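Local coordinates for pollen-specific leucine-rich repeat extensin-like protein 1 (Arabidopsis thaliana, PDB 6TME), which probably senses secreted signalling peptides at the pollen-tube cell wall, through a leucine-rich-repeat domain joined to an extensin-like cell-wall part, at residues S247-N252 with G269-L274; F289-F294 with F313-F318. One frame throughout, in Å; residues are numbered along the deposited sequence.

Following the chain from its N terminus, interaction 1 comes first: S247-N252 is met by G269-L274 after a turn of the leucine-rich-repeat solenoid, closing a loop that carries strand 262-264. Interaction 2 lies further along, at the earlier part of the coil round the consensus asparagines N292 and N316, where F289-F294 is met by F313-F318 around a loop holding strands 297-298 and 310-312. The two loops run in series and neither nest nor cross. They are stitched together in the middle: F270 N donates to N292 OD1, F270 O probably accepts from K293 N, and F270 CB packs on F294 CZ. F270, F294 and F318, each 24 residues apart, occupy equivalent places in successive coils.

Interaction 1: residues S247-N252 with G269-L274; sequences SGCLPN and GFVGSL
The Gly-x-Leu-Pro motif of one leucine-rich-repeat coil, G248 to P251, packs here on the next coil, G248 against F270 and V271, just ahead of that coil's own copy of the motif, and L250 against F270 and L274. V271 N donates to G248 O at 3.0 Å, a nearly straight bond (168° at the hydrogen) whose donor sits well above the carbonyl plane. G248 O also lies at the edge of the F270 ring, in its plane, and V271 CG2 closes on it to 3.5 Å. Farther along, C249 CA approaches V271 O at 3.5 Å as a weak CH...O contact.

L250 N has no carbonyl across the gap within bonding distance. A water fills in, accepting from L250 N at 3.0 Å and donating to both V271 O and S273 O, so one molecule ties the backbones together where they part.

This is the plant-type repeat, in which a second extended stretch and a sharp corner follow the main parallel strand of each coil. G248, at the corner, and G272, its equivalent one repeat on, both have positive phi, where a side chain would press against the preceding carbonyl; at G272 it would also run into C249 SG.

On the core side, L250 CD2 sits squarely over one face of the F270 ring, 4.3 Å from its centroid, in a CH-pi contact. With L250 CG beside its own backbone N (chi1 -75°) and the chain then extended, the fork turns inward: CD2 takes the ring while CD1 meets L274 CD2 at 4.1 Å, the two leucines running alongside. I226 and F294 also touch F270. Away from the core, C249 SG is disulfide-bonded to C364, joining this coil to the C-terminal tail, and V271 CG2 approaches that sulphur at 4.3 Å.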
ATOM      1  N   SER A 247       6.441 -18.332   1.364  1.00 33.27           N
ATOM      2  CA  SER A 247       7.436 -19.396   1.265  1.00 36.14           C
ATOM      3  C   SER A 247       7.489 -19.858  -0.182  1.00 33.00           C
ATOM      4  O   SER A 247       6.936 -19.213  -1.083  1.00 36.64           O
ATOM      5  CB  SER A 247       7.094 -20.552   2.210  1.00 39.18           C
ATOM      6  OG  SER A 247       5.804 -21.066   1.890  1.00 37.97           O
ATOM      7  N   GLY A 248       8.147 -20.982  -0.406  1.00 36.42           N
ATOM      8  CA  GLY A 248       8.431 -21.396  -1.762  1.00 26.49           C
ATOM      9  C   GLY A 248       9.582 -20.575  -2.328  1.00 38.32           C
ATOM     10  O   GLY A 248      10.219 -19.756  -1.649  1.00 37.81           O
ATOM     11  N   CYS A 249       9.848 -20.818  -3.603  1.00 32.38           N
ATOM     12  CA  CYS A 249      10.881 -20.096  -4.321  1.00 31.66           C
ATOM     13  C   CYS A 249      10.293 -18.856  -4.972  1.00 37.24           C
ATOM     14  O   CYS A 249       9.101 -18.805  -5.277  1.00 45.70           O
ATOM     15  CB  CYS A 249      11.511 -20.988  -5.392  1.00 40.56           C
ATOM     16  SG  CYS A 249      12.275 -22.490  -4.745  1.00 64.67           S
ATOM     17  N   LEU A 250      11.144 -17.860  -5.193  1.00 40.47           N
ATOM     18  CA  LEU A 250      10.752 -16.704  -5.984  1.00 31.79           C
ATOM     19  C   LEU A 250      10.431 -17.154  -7.401  1.00 36.23           C
ATOM     20  O   LEU A 250      11.224 -17.882  -8.003  1.00 38.92           O
ATOM     21  CB  LEU A 250      11.872 -15.670  -6.016  1.00 30.19           C
ATOM     22  CG  LEU A 250      12.038 -14.877  -4.725  1.00 39.29           C
ATOM     23  CD1 LEU A 250      13.066 -13.756  -4.891  1.00 36.82           C
ATOM     24  CD2 LEU A 250      10.679 -14.323  -4.279  1.00 38.87           C
ATOM     25  N   PRO A 251       9.290 -16.773  -7.965  1.00 36.55           N
ATOM     26  CA  PRO A 251       9.051 -17.113  -9.369  1.00 33.98           C
ATOM     27  C   PRO A 251       9.965 -16.308 -10.270  1.00 39.76           C
ATOM     28  O   PRO A 251      10.141 -15.102 -10.077  1.00 53.69           O
ATOM     29  CB  PRO A 251       7.570 -16.757  -9.587  1.00 35.82           C
ATOM     30  CG  PRO A 251       7.221 -15.813  -8.491  1.00 32.28           C
ATOM     31  CD  PRO A 251       8.086 -16.217  -7.318  1.00 34.96           C
ATOM     32  N   ASN A 252      10.554 -16.991 -11.263  1.00 35.41           N
ATOM     33  CA  ASN A 252      11.392 -16.322 -12.254  1.00 40.57           C
ATOM     34  C   ASN A 252      10.657 -15.185 -12.952  1.00 35.76           C
ATOM     35  O   ASN A 252      11.302 -14.285 -13.501  1.00 36.74           O
ATOM     36  CB  ASN A 252      11.891 -17.318 -13.318  1.00 50.29           C
ATOM     37  CG  ASN A 252      12.540 -18.579 -12.719  1.00 51.95           C
ATOM     38  OD1 ASN A 252      13.207 -18.544 -11.682  1.00 49.44           O
ATOM     39  ND2 ASN A 252      12.356 -19.698 -13.402  1.00 55.35           N
ATOM     40  N   GLY A 269       9.615 -16.474   4.461  1.00 26.05           N
ATOM     41  CA  GLY A 269      10.214 -17.779   4.599  1.00 20.82           C
ATOM     42  C   GLY A 269      10.544 -18.340   3.234  1.00 26.46           C
ATOM     43  O   GLY A 269      10.360 -19.535   2.983  1.00 27.51           O
ATOM     44  N   PHE A 270      11.017 -17.483   2.335  1.00 24.43           N
ATOM     45  CA  PHE A 270      11.358 -17.952   1.004  1.00 29.85           C
ATOM     46  C   PHE A 270      12.593 -18.851   1.039  1.00 33.36           C
ATOM     47  O   PHE A 270      13.448 -18.748   1.921  1.00 27.70           O
ATOM     48  CB  PHE A 270      11.587 -16.773   0.075  1.00 25.40           C
ATOM     49  CG  PHE A 270      10.368 -15.930  -0.134  1.00 32.02           C
ATOM     50  CD1 PHE A 270       9.274 -16.425  -0.842  1.00 31.09           C
ATOM     51  CD2 PHE A 270      10.314 -14.638   0.368  1.00 26.57           C
ATOM     52  CE1 PHE A 270       8.152 -15.646  -1.037  1.00 41.26           C
ATOM     53  CE2 PHE A 270       9.191 -13.856   0.175  1.00 32.28           C
ATOM     54  CZ  PHE A 270       8.108 -14.354  -0.527  1.00 30.33           C
ATOM     55  N   VAL A 271      12.664 -19.751   0.066  1.00 40.28           N
ATOM     56  CA  VAL A 271      13.734 -20.722  -0.061  1.00 35.16           C
ATOM     57  C   VAL A 271      14.229 -20.698  -1.499  1.00 38.85           C
ATOM     58  O   VAL A 271      13.727 -19.955  -2.339  1.00 34.41           O
ATOM     59  CB  VAL A 271      13.286 -22.145   0.330  1.00 32.47           C
ATOM     60  CG1 VAL A 271      12.973 -22.230   1.820  1.00 25.86           C
ATOM     61  CG2 VAL A 271      12.074 -22.545  -0.500  1.00 21.05           C
ATOM     62  N   GLY A 272      15.221 -21.531  -1.778  1.00 36.32           N
ATOM     63  CA  GLY A 272      15.793 -21.552  -3.099  1.00 36.74           C
ATOM     64  C   GLY A 272      16.841 -20.479  -3.304  1.00 31.81           C
ATOM     65  O   GLY A 272      17.295 -19.782  -2.386  1.00 27.32           O
ATOM     66  N   SER A 273      17.238 -20.364  -4.556  1.00 30.99           N
ATOM     67  CA  SER A 273      18.179 -19.350  -4.992  1.00 40.56           C
ATOM     68  C   SER A 273      17.432 -18.172  -5.589  1.00 37.31           C
ATOM     69  O   SER A 273      16.292 -18.288  -6.038  1.00 48.75           O
ATOM     70  CB  SER A 273      19.161 -19.919  -6.022  1.00 42.58           C
ATOM     71  OG  SER A 273      19.675 -21.156  -5.582  1.00 52.38           O
ATOM     72  N   LEU A 274      18.080 -17.026  -5.558  1.00 40.21           N
ATOM     73  CA  LEU A 274      17.570 -15.895  -6.302  1.00 34.10           C
ATOM     74  C   LEU A 274      17.505 -16.296  -7.766  1.00 36.01           C
ATOM     75  O   LEU A 274      18.459 -16.892  -8.278  1.00 38.17           O
ATOM     76  CB  LEU A 274      18.461 -14.668  -6.125  1.00 28.52           C
ATOM     77  CG  LEU A 274      18.533 -14.222  -4.675  1.00 33.74           C
ATOM     78  CD1 LEU A 274      19.329 -12.933  -4.525  1.00 32.76           C
ATOM     79  CD2 LEU A 274      17.117 -14.076  -4.113  1.00 34.90           C
TER
HETATM   80  O   HOH W   1      13.978 -18.464  -4.424  1.00 37.87           O

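Interaction 2: residues F289-F294 with F313-F318; sequences FSYNKF and FSYNFF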
ATOM      1  N   PHE A 289      15.826  -8.671   0.366  1.00 31.01           N
ATOM      2  CA  PHE A 289      15.447 -10.063   0.584  1.00 24.02           C
ATOM      3  C   PHE A 289      15.818 -10.543   1.973  1.00 27.97           C
ATOM      4  O   PHE A 289      15.820 -11.759   2.213  1.00 30.19           O
ATOM      5  CB  PHE A 289      16.098 -10.990  -0.445  1.00 21.23           C
ATOM      6  CG  PHE A 289      15.691 -10.722  -1.856  1.00 23.71           C
ATOM      7  CD1 PHE A 289      14.381 -10.832  -2.243  1.00 37.20           C
ATOM      8  CD2 PHE A 289      16.626 -10.398  -2.800  1.00 33.81           C
ATOM      9  CE1 PHE A 289      14.014 -10.599  -3.543  1.00 37.52           C
ATOM     10  CE2 PHE A 289      16.267 -10.179  -4.105  1.00 36.67           C
ATOM     11  CZ  PHE A 289      14.967 -10.265  -4.473  1.00 36.96           C
ATOM     12  N   SER A 290      16.157  -9.628   2.885  1.00 17.59           N
ATOM     13  CA  SER A 290      16.646 -10.046   4.196  1.00 27.01           C
ATOM     14  C   SER A 290      15.621 -10.933   4.918  1.00 29.03           C
ATOM     15  O   SER A 290      14.418 -10.919   4.624  1.00 27.82           O
ATOM     16  CB  SER A 290      16.997  -8.825   5.053  1.00 18.03           C
ATOM     17  OG  SER A 290      15.831  -8.176   5.513  1.00 36.32           O
ATOM     18  N   TYR A 291      16.126 -11.729   5.861  1.00 29.28           N
ATOM     19  CA  TYR A 291      15.309 -12.526   6.784  1.00 25.99           C
ATOM     20  C   TYR A 291      14.425 -13.515   6.032  1.00 22.30           C
ATOM     21  O   TYR A 291      13.195 -13.498   6.120  1.00 28.35           O
ATOM     22  CB  TYR A 291      14.461 -11.634   7.685  1.00 28.58           C
ATOM     23  CG  TYR A 291      15.260 -10.880   8.695  1.00 28.07           C
ATOM     24  CD1 TYR A 291      15.623 -11.479   9.897  1.00 31.31           C
ATOM     25  CD2 TYR A 291      15.641  -9.558   8.458  1.00 28.83           C
ATOM     26  CE1 TYR A 291      16.366 -10.799  10.826  1.00 35.74           C
ATOM     27  CE2 TYR A 291      16.386  -8.860   9.383  1.00 31.43           C
ATOM     28  CZ  TYR A 291      16.748  -9.488  10.569  1.00 40.89           C
ATOM     29  OH  TYR A 291      17.483  -8.805  11.515  1.00 52.52           O
ATOM     30  N   ASN A 292      15.083 -14.377   5.274  1.00 23.29           N
ATOM     31  CA  ASN A 292      14.413 -15.452   4.572  1.00 25.02           C
ATOM     32  C   ASN A 292      15.261 -16.702   4.750  1.00 30.34           C
ATOM     33  O   ASN A 292      16.071 -16.794   5.677  1.00 34.49           O
ATOM     34  CB  ASN A 292      14.181 -15.024   3.119  1.00 26.45           C
ATOM     35  CG  ASN A 292      12.918 -14.210   2.969  1.00 30.94           C
ATOM     36  OD1 ASN A 292      11.821 -14.716   3.196  1.00 37.23           O
ATOM     37  ND2 ASN A 292      13.063 -12.942   2.606  1.00 26.88           N
ATOM     38  N   LYS A 293      15.095 -17.668   3.857  1.00 32.48           N
ATOM     39  CA  LYS A 293      15.904 -18.879   3.887  1.00 36.90           C
ATOM     40  C   LYS A 293      16.542 -19.121   2.532  1.00 33.82           C
ATOM     41  O   LYS A 293      16.702 -20.264   2.099  1.00 33.10           O
ATOM     42  CB  LYS A 293      15.073 -20.086   4.321  1.00 35.62           C
ATOM     43  CG  LYS A 293      15.029 -20.239   5.817  1.00 47.75           C
ATOM     44  CD  LYS A 293      13.629 -20.156   6.372  1.00 48.16           C
ATOM     45  CE  LYS A 293      12.790 -21.329   5.946  1.00 54.98           C
ATOM     46  NZ  LYS A 293      11.474 -21.286   6.636  1.00 61.90           N
ATOM     47  N   PHE A 294      16.915 -18.046   1.839  1.00 32.54           N
ATOM     48  CA  PHE A 294      17.558 -18.201   0.543  1.00 32.43           C
ATOM     49  C   PHE A 294      18.923 -18.852   0.688  1.00 36.01           C
ATOM     50  O   PHE A 294      19.633 -18.669   1.686  1.00 28.18           O
ATOM     51  CB  PHE A 294      17.754 -16.863  -0.152  1.00 27.71           C
ATOM     52  CG  PHE A 294      16.487 -16.181  -0.527  1.00 25.50           C
ATOM     53  CD1 PHE A 294      15.672 -16.698  -1.525  1.00 26.96           C
ATOM     54  CD2 PHE A 294      16.121 -14.997   0.104  1.00 25.85           C
ATOM     55  CE1 PHE A 294      14.492 -16.054  -1.882  1.00 32.14           C
ATOM     56  CE2 PHE A 294      14.940 -14.356  -0.244  1.00 36.46           C
ATOM     57  CZ  PHE A 294      14.127 -14.880  -1.244  1.00 28.09           C
ATOM     58  N   PHE A 313      20.478  -8.380   1.635  1.00 37.42           N
ATOM     59  CA  PHE A 313      20.215  -9.812   1.528  1.00 24.34           C
ATOM     60  C   PHE A 313      20.670 -10.532   2.792  1.00 32.66           C
ATOM     61  O   PHE A 313      20.989 -11.723   2.769  1.00 33.94           O
ATOM     62  CB  PHE A 313      20.862 -10.411   0.272  1.00 24.60           C
ATOM     63  CG  PHE A 313      22.315 -10.019   0.060  1.00 30.56           C
ATOM     64  CD1 PHE A 313      22.658  -8.760  -0.422  1.00 27.21           C
ATOM     65  CD2 PHE A 313      23.331 -10.936   0.302  1.00 29.49           C
ATOM     66  CE1 PHE A 313      23.994  -8.408  -0.628  1.00 35.91           C
ATOM     67  CE2 PHE A 313      24.669 -10.609   0.088  1.00 27.46           C
ATOM     68  CZ  PHE A 313      25.006  -9.343  -0.372  1.00 38.69           C
ATOM     69  N   SER A 314      20.671  -9.812   3.909  1.00 28.95           N
ATOM     70  CA  SER A 314      21.169 -10.325   5.166  1.00 30.29           C
ATOM     71  C   SER A 314      20.195 -11.352   5.756  1.00 31.42           C
ATOM     72  O   SER A 314      19.039 -11.450   5.347  1.00 23.39           O
ATOM     73  CB  SER A 314      21.391  -9.155   6.124  1.00 22.21           C
ATOM     74  OG  SER A 314      20.151  -8.614   6.480  1.00 30.64           O
ATOM     75  N   TYR A 315      20.673 -12.112   6.747  1.00 30.49           N
ATOM     76  CA  TYR A 315      19.876 -13.147   7.414  1.00 25.76           C
ATOM     77  C   TYR A 315      19.238 -14.093   6.402  1.00 28.41           C
ATOM     78  O   TYR A 315      18.006 -14.205   6.295  1.00 23.36           O
ATOM     79  CB  TYR A 315      18.813 -12.532   8.320  1.00 29.10           C
ATOM     80  CG  TYR A 315      19.455 -11.769   9.410  1.00 35.52           C
ATOM     81  CD1 TYR A 315      19.862 -12.411  10.576  1.00 32.75           C
ATOM     82  CD2 TYR A 315      19.720 -10.412   9.268  1.00 38.51           C
ATOM     83  CE1 TYR A 315      20.494 -11.717  11.584  1.00 32.94           C
ATOM     84  CE2 TYR A 315      20.354  -9.709  10.278  1.00 31.90           C
ATOM     85  CZ  TYR A 315      20.738 -10.371  11.428  1.00 35.10           C
ATOM     86  OH  TYR A 315      21.366  -9.683  12.430  1.00 46.80           O
ATOM     87  N   ASN A 316      20.112 -14.776   5.670  1.00 18.88           N
ATOM     88  CA  ASN A 316      19.734 -15.843   4.741  1.00 19.71           C
ATOM     89  C   ASN A 316      20.780 -16.948   4.871  1.00 27.68           C
ATOM     90  O   ASN A 316      21.507 -17.035   5.871  1.00 27.12           O
ATOM     91  CB  ASN A 316      19.591 -15.270   3.326  1.00 29.64           C
ATOM     92  CG  ASN A 316      18.276 -14.508   3.158  1.00 35.97           C
ATOM     93  OD1 ASN A 316      17.207 -15.111   3.187  1.00 29.88           O
ATOM     94  ND2 ASN A 316      18.350 -13.181   3.037  1.00 25.90           N
ATOM     95  N   PHE A 317      20.877 -17.813   3.867  1.00 30.08           N
ATOM     96  CA  PHE A 317      21.960 -18.809   3.869  1.00 33.47           C
ATOM     97  C   PHE A 317      22.749 -18.771   2.565  1.00 37.15           C
ATOM     98  O   PHE A 317      23.074 -19.816   1.987  1.00 42.50           O
ATOM     99  CB  PHE A 317      21.429 -20.221   4.098  1.00 31.10           C
ATOM    100  CG  PHE A 317      20.623 -20.378   5.353  1.00 31.80           C
ATOM    101  CD1 PHE A 317      21.204 -20.860   6.503  1.00 28.87           C
ATOM    102  CD2 PHE A 317      19.278 -20.055   5.369  1.00 31.19           C
ATOM    103  CE1 PHE A 317      20.476 -21.015   7.654  1.00 32.31           C
ATOM    104  CE2 PHE A 317      18.536 -20.214   6.519  1.00 34.96           C
ATOM    105  CZ  PHE A 317      19.146 -20.697   7.670  1.00 33.07           C
ATOM    106  N   PHE A 318      23.059 -17.579   2.062  1.00 27.51           N
ATOM    107  CA  PHE A 318      23.924 -17.488   0.897  1.00 30.03           C
ATOM    108  C   PHE A 318      25.331 -17.973   1.266  1.00 35.86           C
ATOM    109  O   PHE A 318      25.868 -17.632   2.330  1.00 32.55           O
ATOM    110  CB  PHE A 318      23.949 -16.051   0.371  1.00 34.15           C
ATOM    111  CG  PHE A 318      22.594 -15.539  -0.105  1.00 36.07           C
ATOM    112  CD1 PHE A 318      22.012 -16.035  -1.271  1.00 31.23           C
ATOM    113  CD2 PHE A 318      21.912 -14.559   0.606  1.00 26.87           C
ATOM    114  CE1 PHE A 318      20.769 -15.563  -1.708  1.00 26.58           C
ATOM    115  CE2 PHE A 318      20.672 -14.097   0.181  1.00 31.30           C
ATOM    116  CZ  PHE A 318      20.103 -14.589  -0.981  1.00 25.97           C
TER
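Y291 and Y315 run alongside each other in the same direction, their rings in an offset stack with planes 7° apart and centroids 4.3 Å apart. The slip sets Y291 OH over the rim of the Y315 ring, 3.3 Å from Y315 CE2, while Y315 CB rides over the face of Y291.

N316 runs alongside F294 and plugs into the loop, as the consensus asparagine of a leucine-rich repeat does. Its ND2 gives one hydrogen to F289 O (3.0 Å) and the other to F313 O, both close to the amide plane, and its OD1 accepts from F294 N at 3.2 Å. N292 ND2 reaches the same F289 O from the opposite face of that carbonyl. With CG beside the backbone N (chi1 -77°), the N316 amide turns in under the loop. Cut back to an alanine, this position would probably leave F294 N without its acceptor and F289 O with one donor fewer.

F294 CB abuts F318 CZ at 3.4 Å, and K293 CG meets the edge of the F317 ring, near its plane. Beside them F317 N donates to F294 O at 2.7 Å. An attached glycan touches S290 and S314.

Three bonds fix the N316 amide against rotation, so the buried backbone N of F294 and the carbonyls of F289 and F313 are paired where F294 and F318 pack into the core.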